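70 kDa protein (Xanthomonas sp., PDB 4B2N) oxidatively cleaves rubber as a processive oxygenase that carries two covalently bound c-type hemes. Local coordinates at residues Leu143-Phe148 / Asp196-Thr201; Ala349-Thr354 / Tyr560-Leu565; Arg443-Gly448 / Gly491-Glu496; Ala451-Ser456 / Tyr487-Pro492. One frame throughout, in Å; residues are numbered along the deposited sequence.

Contact 1 of 4, residues Leu143-Phe148 / Asp196-Thr201; sequences LYPAPF and DSRLGT
R198 reaches over to the carbonyl of P145 and holds its oxygen with two hydrogen bonds from the side of the guanidinium group. NE is the nearer donor, with R198 NE to P145 O at 2.8 Å, while R198 NH2 to P145 O measures 3.0 Å. The oxygen lies in the guanidinium plane, within bonding distance of both N-H groups. On the carbonyl side the two donors differ: NE is only slightly tilted from the carbonyl plane, but NH2 stands 48° above it and makes the more bent bond. Arginine suits the place because its long arm, extended from CG to NE, ends in adjacent donors.

The segment 196-201 issues directly from a c-type heme-attachment motif, in which C191 and C194 hold the heme covalently and H195 is an axial ligand of its iron. This exit passes across one face of the Y144 ring. S197 CA makes a CH-pi contact 3.9 Å from the Y144 ring centroid, and R198 N lies above the middle of the same face. The phenol hydroxyl is hydrogen-bonded to N213, and Y555 meets the ring edge-to-face.

Remaining contacts are van der Waals. The Y144 and R198 side chains run past one another in opposite senses, with Y144 CD2 to R198 CB at 3.7 Å. P147 CB comes equally near R198 NH2.

Contact 2 of 4, residues Ala349-Thr354 / Tyr560-Leu565; sequences ATYPKT and YDWQKL
With chi1 of Y351 at -178°, its phenol swings to the side opposite its own backbone nitrogen and meets W562, whose chi1 of -57° turns the indole toward 349-354. The K353 chain lies over one face of that indole and bends at its last torsion. K353 CE sits 3.4 Å from the centroid of the five-membered ring of W562, a CH-pi contact. Beyond it K353 NZ forms a cation-pi interaction, 4.5 Å from the same centroid. Lysine fits this partly exposed place because its methylenes can cover the ring while its ammonium still faces the pi cloud.

Y351 comes to the indole's edge, with Y351 CE1 to W562 CE3 at 3.5 Å, and the two rings are inclined obliquely at 67°. P352 CD touches W562 CZ3 at 3.7 Å, and L565 CD1 packs on Y351 CE1. W562 NE1 bonds to F557 O.

Next to W562 in sequence, D561 OD1 accepts from Q563 N, an Asx turn, and from K564 N as well, which makes it an Asx motif; it shapes the link between antiparallel strands 560-561 and 566-567. This hairpin thus meets the loop between helices 333-345 and 357-369, while helix 649-660 adds K660 against both Y351 and L565.

Contact 3 of 4, residues Arg443-Gly448 / Gly491-Glu496; sequences RAWNSG and GPNIWE
W445 and N446, in the last turn of helix 439-446, meet loop 491-496 in the surroundings of a heme c site: the side chain of W495 approaches those of F301 and R432, which bind heme c #1. The two indoles form a T-shaped pair, the edge of W495 toward the face of W445, with six-membered ring centroids 5.0 Å apart and planes at 82°. W495 CB also lies over the five-membered ring of W445.

In its own plane, W445 NE1 donates to N493 O at 2.9 Å, nearly in line with the C=O. N493 is the centre of an inverse gamma turn, consistent with its carbonyl being turned toward W445. N446 uses both ends of its amide on the W495 backbone, one directly and one through water: OD1 accepts from W495 N at 3.0 Å, in the carbonyl plane, and ND2 donates to a water that in turn donates to W495 O. I494 CD1 packs on N446 CG at 3.5 Å. Where the helix ends, N446 O accepts from G491 N at 2.9 Å.

Tryptophan and asparagine thus combine flat surfaces with directional donors and acceptors: the bond at its edge and the W495 edge against its face help to hold the rotation of W445, and the helix-end carbonyl finds its donor in the loop.

Contact 4 of 4, residues Ala451-Ser456 / Tyr487-Pro492; sequences AYNNLS and YSPLGP
P489 and N453 begin the contact between loop 487-492 and the short 3-10 turn 453-455, two loops that flank helix 467-481 in sequence and close against each other. P489 O accepts a hydrogen bond from N453 ND2 at 2.9 Å. The oxygen lies in the asparagine's amide plane, and the N453 chi1 of 84°, which sets CG between the backbone N and carbonyl carbon, brings the amide there. The pyrrolidine ring packs on S456, with P489 CB to S456 OG at 3.2 Å; that hydroxyl is hydrogen-bonded to S458 N.

L490 points away from 451-456, and its side chain touches Y480, but its carbonyl accepts from a water that is also hydrogen-bonded to S456 OG. G491 and N453 form the closest CA pair across the contact, 3.6 Å from G491 CA to N453 CA. G491 also makes a CA-H...O contact to A451 O at 3.3 Å. Glycine suits this point because a beta carbon would run into A451 O and N453 N.

P492 has no N-H to donate and meets 451-456 through its ring carbons. P492 CD lies 3.2 Å from Y452 O, and its ring carbon CG touches the L455 methyl CD1 at 3.7 Å.

Contacts 3 and 4 are buried neighbours with centres about 7 Å apart, and they share G491 and P492: one loop is held first by segment 451-456, then by the end of helix 439-446. Contacts 1 and 2 lie across the chain's centre from them, about 17 Å apart between centres, and touch where L199 packs on Y560. Contact 1 is partly buried and contact 2 a surface contact. The chemistry differs as well: the lysine of contact 2 covers an indole, whereas contact 1 spends an arginine on a backbone carbonyl. Contacts 3 and 4 bring neutral asparagines to backbone groups, with indole pairing added in 3 and proline packing in 4.

Contact 1 of 4, residues Leu143-Phe148 / Asp196-Thr201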
# COMPACT_ATOMS: atom_id res chain seq x y z
N LEU A 143 -8.46 -10.64 -8.14
CA LEU A 143 -7.30 -11.39 -7.59
C LEU A 143 -6.70 -12.27 -8.72
O LEU A 143 -7.02 -12.05 -9.92
CB LEU A 143 -7.79 -12.26 -6.39
CG LEU A 143 -8.47 -11.41 -5.32
CD1 LEU A 143 -8.98 -12.31 -4.20
CD2 LEU A 143 -7.50 -10.33 -4.77
N TYR A 144 -5.81 -13.21 -8.39
CA TYR A 144 -5.04 -13.96 -9.42
C TYR A 144 -4.85 -15.39 -8.93
O TYR A 144 -4.82 -15.61 -7.72
CB TYR A 144 -3.67 -13.33 -9.63
CG TYR A 144 -3.80 -11.85 -9.91
CD1 TYR A 144 -3.94 -10.96 -8.84
CD2 TYR A 144 -3.92 -11.37 -11.23
CE1 TYR A 144 -4.11 -9.60 -9.05
CE2 TYR A 144 -4.06 -10.01 -11.48
CZ TYR A 144 -4.24 -9.13 -10.37
OH TYR A 144 -4.41 -7.79 -10.56
N PRO A 145 -4.64 -16.35 -9.85
CA PRO A 145 -4.12 -17.67 -9.48
C PRO A 145 -2.80 -17.49 -8.78
O PRO A 145 -1.91 -16.70 -9.20
CB PRO A 145 -4.00 -18.46 -10.81
CG PRO A 145 -4.28 -17.48 -11.90
CD PRO A 145 -4.83 -16.17 -11.32
N ALA A 146 -2.72 -18.10 -7.63
CA ALA A 146 -1.54 -17.92 -6.78
C ALA A 146 -0.37 -18.70 -7.35
O ALA A 146 -0.56 -19.74 -7.92
CB ALA A 146 -1.87 -18.43 -5.34
N PRO A 147 0.86 -18.20 -7.15
CA PRO A 147 2.04 -18.94 -7.54
C PRO A 147 2.52 -19.91 -6.43
O PRO A 147 3.59 -20.45 -6.55
CB PRO A 147 3.09 -17.82 -7.72
CG PRO A 147 2.67 -16.81 -6.72
CD PRO A 147 1.19 -16.96 -6.45
N PHE A 148 1.73 -20.11 -5.38
CA PHE A 148 2.06 -21.09 -4.40
C PHE A 148 0.77 -21.86 -4.08
O PHE A 148 -0.33 -21.43 -4.47
CB PHE A 148 2.63 -20.50 -3.11
CG PHE A 148 1.84 -19.33 -2.59
CD1 PHE A 148 2.19 -18.00 -2.99
CD2 PHE A 148 0.83 -19.53 -1.66
CE1 PHE A 148 1.45 -16.90 -2.48
CE2 PHE A 148 0.08 -18.41 -1.15
CZ PHE A 148 0.39 -17.13 -1.60
N ASP A 196 -0.08 -7.31 -4.23
CA ASP A 196 0.48 -8.20 -5.23
C ASP A 196 -0.46 -8.32 -6.44
O ASP A 196 -1.71 -8.18 -6.32
CB ASP A 196 0.74 -9.65 -4.66
CG ASP A 196 1.96 -9.65 -3.71
OD1 ASP A 196 3.08 -9.39 -4.17
OD2 ASP A 196 1.76 -9.84 -2.50
N SER A 197 0.13 -8.64 -7.60
CA SER A 197 -0.71 -8.95 -8.77
C SER A 197 0.15 -9.59 -9.81
O SER A 197 1.34 -9.64 -9.64
CB SER A 197 -1.30 -7.66 -9.35
OG SER A 197 -0.25 -6.71 -9.55
N ARG A 198 -0.47 -10.09 -10.89
CA ARG A 198 0.28 -10.67 -12.01
C ARG A 198 0.16 -9.64 -13.08
O ARG A 198 -0.95 -9.14 -13.28
CB ARG A 198 -0.43 -11.95 -12.46
CG ARG A 198 -0.19 -13.12 -11.53
CD ARG A 198 -0.78 -14.39 -12.17
NE ARG A 198 -0.54 -15.55 -11.31
CZ ARG A 198 0.55 -16.32 -11.40
NH1 ARG A 198 1.52 -15.99 -12.27
NH2 ARG A 198 0.72 -17.32 -10.56
N LEU A 199 1.26 -9.33 -13.77
CA LEU A 199 1.18 -8.66 -15.04
C LEU A 199 1.67 -9.65 -16.11
O LEU A 199 2.88 -9.96 -16.16
CB LEU A 199 2.07 -7.41 -15.03
CG LEU A 199 2.10 -6.68 -16.36
CD1 LEU A 199 0.64 -6.37 -16.78
CD2 LEU A 199 2.92 -5.40 -16.24
N GLY A 200 0.73 -10.02 -17.03
CA GLY A 200 0.86 -11.18 -17.92
C GLY A 200 0.24 -12.41 -17.27
O GLY A 200 0.29 -12.55 -16.06
N THR A 201 -0.36 -13.26 -18.08
CA THR A 201 -0.81 -14.53 -17.63
C THR A 201 0.42 -15.30 -17.09
O THR A 201 1.61 -14.94 -17.32
CB THR A 201 -1.46 -15.37 -18.79
OG1 THR A 201 -0.46 -15.60 -19.80
CG2 THR A 201 -2.57 -14.61 -19.41

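Contact 2 of 4, residues Ala349-Thr354 / Tyr560-Leu565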
# COMPACT_ATOMS: atom_id res chain seq x y z
N ALA A 349 10.37 -6.72 -11.07
CA ALA A 349 10.51 -7.39 -12.39
C ALA A 349 11.18 -6.47 -13.40
O ALA A 349 11.00 -5.21 -13.36
CB ALA A 349 9.11 -7.76 -12.93
N THR A 350 11.96 -7.08 -14.30
CA THR A 350 12.64 -6.31 -15.33
C THR A 350 11.76 -6.29 -16.57
O THR A 350 10.97 -7.20 -16.82
CB THR A 350 14.03 -6.89 -15.71
OG1 THR A 350 13.86 -8.25 -16.14
CG2 THR A 350 14.99 -6.82 -14.52
N TYR A 351 11.88 -5.25 -17.35
CA TYR A 351 10.94 -4.98 -18.43
C TYR A 351 11.09 -6.06 -19.47
O TYR A 351 12.23 -6.35 -19.82
CB TYR A 351 11.34 -3.67 -19.02
CG TYR A 351 10.44 -3.23 -20.12
CD1 TYR A 351 9.20 -2.66 -19.83
CD2 TYR A 351 10.85 -3.33 -21.47
CE1 TYR A 351 8.34 -2.25 -20.83
CE2 TYR A 351 10.01 -2.86 -22.49
CZ TYR A 351 8.77 -2.32 -22.16
OH TYR A 351 7.95 -1.86 -23.16
N PRO A 352 9.97 -6.71 -19.90
CA PRO A 352 10.11 -7.90 -20.74
C PRO A 352 10.18 -7.60 -22.26
O PRO A 352 10.41 -8.52 -23.06
CB PRO A 352 8.86 -8.73 -20.36
CG PRO A 352 7.83 -7.67 -20.08
CD PRO A 352 8.56 -6.41 -19.65
N LYS A 353 10.01 -6.35 -22.67
CA LYS A 353 10.09 -6.05 -24.12
C LYS A 353 11.34 -5.30 -24.57
O LYS A 353 12.29 -5.09 -23.80
CB LYS A 353 8.80 -5.37 -24.58
CG LYS A 353 7.70 -6.41 -24.38
CD LYS A 353 6.38 -6.14 -25.04
CE LYS A 353 5.42 -7.14 -24.40
NZ LYS A 353 5.03 -8.26 -25.28
N THR A 354 11.34 -4.95 -25.85
CA THR A 354 12.50 -4.36 -26.44
C THR A 354 12.69 -2.90 -25.98
O THR A 354 11.73 -2.15 -25.81
CB THR A 354 12.42 -4.47 -27.99
OG1 THR A 354 13.46 -3.67 -28.53
CG2 THR A 354 11.09 -3.89 -28.52
N TYR A 560 -1.92 -4.63 -21.76
CA TYR A 560 -0.95 -3.63 -21.36
C TYR A 560 -0.49 -2.88 -22.59
O TYR A 560 -0.56 -3.43 -23.70
CB TYR A 560 0.19 -4.27 -20.56
CG TYR A 560 0.76 -3.33 -19.48
CD1 TYR A 560 0.03 -3.04 -18.34
CD2 TYR A 560 1.97 -2.73 -19.63
CE1 TYR A 560 0.50 -2.23 -17.35
CE2 TYR A 560 2.48 -1.91 -18.62
CZ TYR A 560 1.74 -1.64 -17.51
OH TYR A 560 2.22 -0.85 -16.54
N ASP A 561 -0.16 -1.60 -22.39
CA ASP A 561 0.29 -0.66 -23.44
C ASP A 561 1.80 -0.55 -23.32
O ASP A 561 2.30 0.11 -22.41
CB ASP A 561 -0.35 0.72 -23.23
CG ASP A 561 -0.02 1.71 -24.37
OD1 ASP A 561 0.99 1.48 -25.04
OD2 ASP A 561 -0.79 2.69 -24.55
N TRP A 562 2.53 -1.18 -24.27
CA TRP A 562 3.97 -1.20 -24.20
C TRP A 562 4.56 0.07 -24.79
O TRP A 562 5.77 0.23 -24.78
CB TRP A 562 4.56 -2.48 -24.82
CG TRP A 562 3.97 -3.62 -24.10
CD1 TRP A 562 2.83 -4.35 -24.44
CD2 TRP A 562 4.37 -4.10 -22.78
NE1 TRP A 562 2.56 -5.29 -23.47
CE2 TRP A 562 3.45 -5.18 -22.44
CE3 TRP A 562 5.40 -3.78 -21.90
CZ2 TRP A 562 3.55 -5.87 -21.21
CZ3 TRP A 562 5.53 -4.50 -20.71
CH2 TRP A 562 4.62 -5.53 -20.38
N GLN A 563 3.74 0.99 -25.28
CA GLN A 563 4.33 2.23 -25.78
C GLN A 563 4.22 3.37 -24.81
O GLN A 563 5.20 4.03 -24.49
CB GLN A 563 3.72 2.69 -27.08
CG GLN A 563 3.91 1.70 -28.22
CD GLN A 563 2.84 1.91 -29.29
OE1 GLN A 563 2.27 3.01 -29.42
NE2 GLN A 563 2.53 0.85 -30.04
N LYS A 564 3.01 3.60 -24.34
CA LYS A 564 2.75 4.64 -23.37
C LYS A 564 2.93 4.19 -21.91
O LYS A 564 2.82 5.02 -20.98
CB LYS A 564 1.32 5.15 -23.61
CG LYS A 564 1.30 6.07 -24.82
CD LYS A 564 -0.04 6.73 -24.99
CE LYS A 564 -0.13 7.34 -26.38
NZ LYS A 564 -1.28 8.30 -26.40
N LEU A 565 3.08 2.85 -21.73
CA LEU A 565 3.51 2.23 -20.47
C LEU A 565 2.38 2.37 -19.47
O LEU A 565 2.38 3.29 -18.64
CB LEU A 565 4.81 2.86 -19.93
CG LEU A 565 6.01 1.99 -19.67
CD1 LEU A 565 6.28 1.01 -20.79
CD2 LEU A 565 7.22 2.89 -19.45

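Contact 3 of 4, residues Arg443-Gly448 / Gly491-Glu496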
# COMPACT_ATOMS: atom_id res chain seq x y z
N ARG A 443 -1.15 12.99 18.15
CA ARG A 443 -0.70 12.86 19.53
C ARG A 443 -1.13 11.51 20.14
O ARG A 443 -0.36 10.98 20.96
CB ARG A 443 -1.23 13.98 20.41
CG ARG A 443 -0.43 15.25 20.26
CD ARG A 443 -0.97 16.30 21.24
NE ARG A 443 -0.16 17.51 21.07
CZ ARG A 443 0.27 18.30 22.07
NH1 ARG A 443 -0.02 18.02 23.35
NH2 ARG A 443 1.08 19.35 21.78
N ALA A 444 -2.32 11.02 19.80
CA ALA A 444 -2.77 9.71 20.25
C ALA A 444 -1.79 8.58 19.81
O ALA A 444 -1.48 7.63 20.53
CB ALA A 444 -4.14 9.40 19.66
N TRP A 445 -1.42 8.65 18.53
CA TRP A 445 -0.44 7.76 17.96
C TRP A 445 0.94 7.90 18.64
O TRP A 445 1.57 6.90 19.03
CB TRP A 445 -0.32 8.12 16.46
CG TRP A 445 0.79 7.37 15.80
CD1 TRP A 445 2.15 7.64 15.86
CD2 TRP A 445 0.65 6.20 14.97
NE1 TRP A 445 2.86 6.72 15.11
CE2 TRP A 445 2.00 5.83 14.55
CE3 TRP A 445 -0.44 5.42 14.53
CZ2 TRP A 445 2.25 4.70 13.74
CZ3 TRP A 445 -0.17 4.31 13.68
CH2 TRP A 445 1.14 3.98 13.29
N ASN A 446 1.45 9.15 18.69
CA ASN A 446 2.77 9.49 19.22
C ASN A 446 3.00 9.05 20.66
O ASN A 446 4.14 8.85 21.09
CB ASN A 446 2.97 11.00 19.14
CG ASN A 446 3.14 11.48 17.71
OD1 ASN A 446 3.34 10.64 16.81
ND2 ASN A 446 3.08 12.81 17.47
N SER A 447 1.93 8.95 21.43
CA SER A 447 2.02 8.66 22.84
C SER A 447 1.69 7.19 23.13
O SER A 447 1.19 6.89 24.21
CB SER A 447 1.02 9.57 23.63
OG SER A 447 -0.32 9.31 23.19
N GLY A 448 1.93 6.26 22.19
CA GLY A 448 1.64 4.86 22.56
C GLY A 448 2.46 3.83 21.81
O GLY A 448 3.50 4.13 21.22
N GLY A 491 6.83 8.18 21.95
CA GLY A 491 7.89 7.38 21.32
C GLY A 491 8.55 8.08 20.15
O GLY A 491 8.05 9.15 19.72
N PRO A 492 9.58 7.46 19.57
CA PRO A 492 10.35 8.11 18.49
C PRO A 492 9.68 7.90 17.12
O PRO A 492 10.00 8.67 16.21
CB PRO A 492 11.72 7.47 18.61
CG PRO A 492 11.41 6.07 19.11
CD PRO A 492 10.29 6.27 20.06
N ASN A 493 8.75 6.95 16.99
CA ASN A 493 8.10 6.59 15.70
C ASN A 493 6.88 7.44 15.49
O ASN A 493 5.73 6.99 15.37
CB ASN A 493 7.77 5.09 15.59
CG ASN A 493 7.23 4.71 14.21
OD1 ASN A 493 7.74 5.18 13.16
ND2 ASN A 493 6.13 3.94 14.19
N ILE A 494 7.17 8.72 15.39
CA ILE A 494 6.21 9.80 15.34
C ILE A 494 5.50 9.78 13.99
O ILE A 494 6.18 9.69 12.95
CB ILE A 494 7.01 11.16 15.36
CG1 ILE A 494 7.65 11.35 16.71
CG2 ILE A 494 6.07 12.32 15.08
CD1 ILE A 494 6.66 11.15 17.84
N TRP A 495 4.18 9.96 13.98
CA TRP A 495 3.47 10.19 12.71
C TRP A 495 3.71 11.65 12.31
O TRP A 495 3.13 12.53 12.93
CB TRP A 495 1.98 9.99 12.92
CG TRP A 495 1.27 9.92 11.57
CD1 TRP A 495 1.08 10.97 10.62
CD2 TRP A 495 0.76 8.71 10.91
NE1 TRP A 495 0.49 10.47 9.48
CE2 TRP A 495 0.28 9.13 9.58
CE3 TRP A 495 0.67 7.35 11.27
CZ2 TRP A 495 -0.28 8.24 8.70
CZ3 TRP A 495 0.12 6.45 10.34
CH2 TRP A 495 -0.38 6.88 9.11
N GLU A 496 4.55 11.92 11.32
CA GLU A 496 4.84 13.33 10.94
C GLU A 496 3.62 14.11 10.50
O GLU A 496 2.70 13.57 9.89
CB GLU A 496 5.87 13.41 9.80
CG GLU A 496 7.25 13.02 10.28
CD GLU A 496 7.86 13.98 11.33
OE1 GLU A 496 7.71 15.21 11.20
OE2 GLU A 496 8.57 13.51 12.24
O HOH W 1 3.25 14.33 15.12

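Contact 4 of 4, residues Ala451-Ser456 / Tyr487-Pro492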
# COMPACT_ATOMS: atom_id res chain seq x y z
N ALA A 451 3.81 4.39 18.25
CA ALA A 451 5.00 5.22 18.07
C ALA A 451 6.19 4.57 18.79
O ALA A 451 7.18 5.24 18.97
CB ALA A 451 4.78 6.70 18.56
N TYR A 452 6.09 3.29 19.18
CA TYR A 452 7.16 2.63 19.96
C TYR A 452 7.52 3.42 21.23
O TYR A 452 8.73 3.79 21.46
CB TYR A 452 8.46 2.50 19.13
CG TYR A 452 8.45 1.55 17.97
CD1 TYR A 452 7.70 1.82 16.81
CD2 TYR A 452 9.22 0.39 18.02
CE1 TYR A 452 7.76 0.96 15.70
CE2 TYR A 452 9.31 -0.48 16.90
CZ TYR A 452 8.58 -0.18 15.77
OH TYR A 452 8.63 -1.05 14.73
N ASN A 453 6.51 3.83 21.96
CA ASN A 453 6.72 4.55 23.22
C ASN A 453 7.37 3.65 24.25
O ASN A 453 7.77 4.11 25.27
CB ASN A 453 5.45 5.30 23.74
CG ASN A 453 4.48 4.42 24.53
OD1 ASN A 453 4.40 3.19 24.31
ND2 ASN A 453 3.69 5.04 25.42
N ASN A 454 7.53 2.37 23.96
CA ASN A 454 8.34 1.54 24.86
C ASN A 454 9.83 1.95 24.84
O ASN A 454 10.58 1.54 25.72
CB ASN A 454 8.18 0.06 24.57
CG ASN A 454 8.67 -0.32 23.18
OD1 ASN A 454 9.40 -1.30 23.03
ND2 ASN A 454 8.27 0.46 22.16
N LEU A 455 10.24 2.77 23.87
CA LEU A 455 11.59 3.26 23.80
C LEU A 455 11.80 4.59 24.58
O LEU A 455 12.90 5.18 24.56
CB LEU A 455 12.02 3.47 22.34
CG LEU A 455 11.75 2.27 21.46
CD1 LEU A 455 12.23 2.63 20.07
CD2 LEU A 455 12.48 1.02 22.00
N SER A 456 10.73 5.08 25.20
CA SER A 456 10.85 6.26 26.04
C SER A 456 11.65 5.95 27.29
O SER A 456 11.54 4.83 27.80
CB SER A 456 9.46 6.65 26.55
OG SER A 456 9.56 7.74 27.46
N TYR A 487 0.83 12.47 29.46
CA TYR A 487 0.44 11.41 30.37
C TYR A 487 1.29 10.18 29.95
O TYR A 487 2.27 9.82 30.60
CB TYR A 487 -1.06 11.12 30.24
CG TYR A 487 -1.51 9.98 31.12
CD1 TYR A 487 -1.50 10.12 32.52
CD2 TYR A 487 -1.90 8.75 30.58
CE1 TYR A 487 -1.92 9.09 33.36
CE2 TYR A 487 -2.30 7.71 31.44
CZ TYR A 487 -2.32 7.90 32.80
OH TYR A 487 -2.71 6.91 33.67
N SER A 488 0.89 9.54 28.87
CA SER A 488 1.67 8.39 28.35
C SER A 488 2.97 8.88 27.73
O SER A 488 3.01 9.91 27.05
CB SER A 488 0.89 7.67 27.27
OG SER A 488 -0.40 7.26 27.73
N PRO A 489 4.05 8.13 27.91
CA PRO A 489 5.24 8.72 27.25
C PRO A 489 5.14 8.71 25.70
O PRO A 489 4.42 7.86 25.10
CB PRO A 489 6.37 7.85 27.74
CG PRO A 489 5.75 6.57 28.26
CD PRO A 489 4.30 6.85 28.57
N LEU A 490 5.86 9.63 25.11
CA LEU A 490 5.98 9.71 23.66
C LEU A 490 7.05 8.75 23.13
O LEU A 490 8.06 8.54 23.77
CB LEU A 490 6.32 11.08 23.20
CG LEU A 490 5.40 12.18 23.72
CD1 LEU A 490 5.73 13.41 22.92
CD2 LEU A 490 3.93 11.88 23.55
N GLY A 491 6.83 8.18 21.95
CA GLY A 491 7.89 7.38 21.32
C GLY A 491 8.55 8.08 20.15
O GLY A 491 8.05 9.15 19.72
N PRO A 492 9.58 7.46 19.57
CA PRO A 492 10.35 8.11 18.49
C PRO A 492 9.68 7.90 17.12
O PRO A 492 10.00 8.67 16.21
CB PRO A 492 11.72 7.47 18.61
CG PRO A 492 11.41 6.07 19.11
CD PRO A 492 10.29 6.27 20.06
O HOH W 2 9.38 9.59 25.79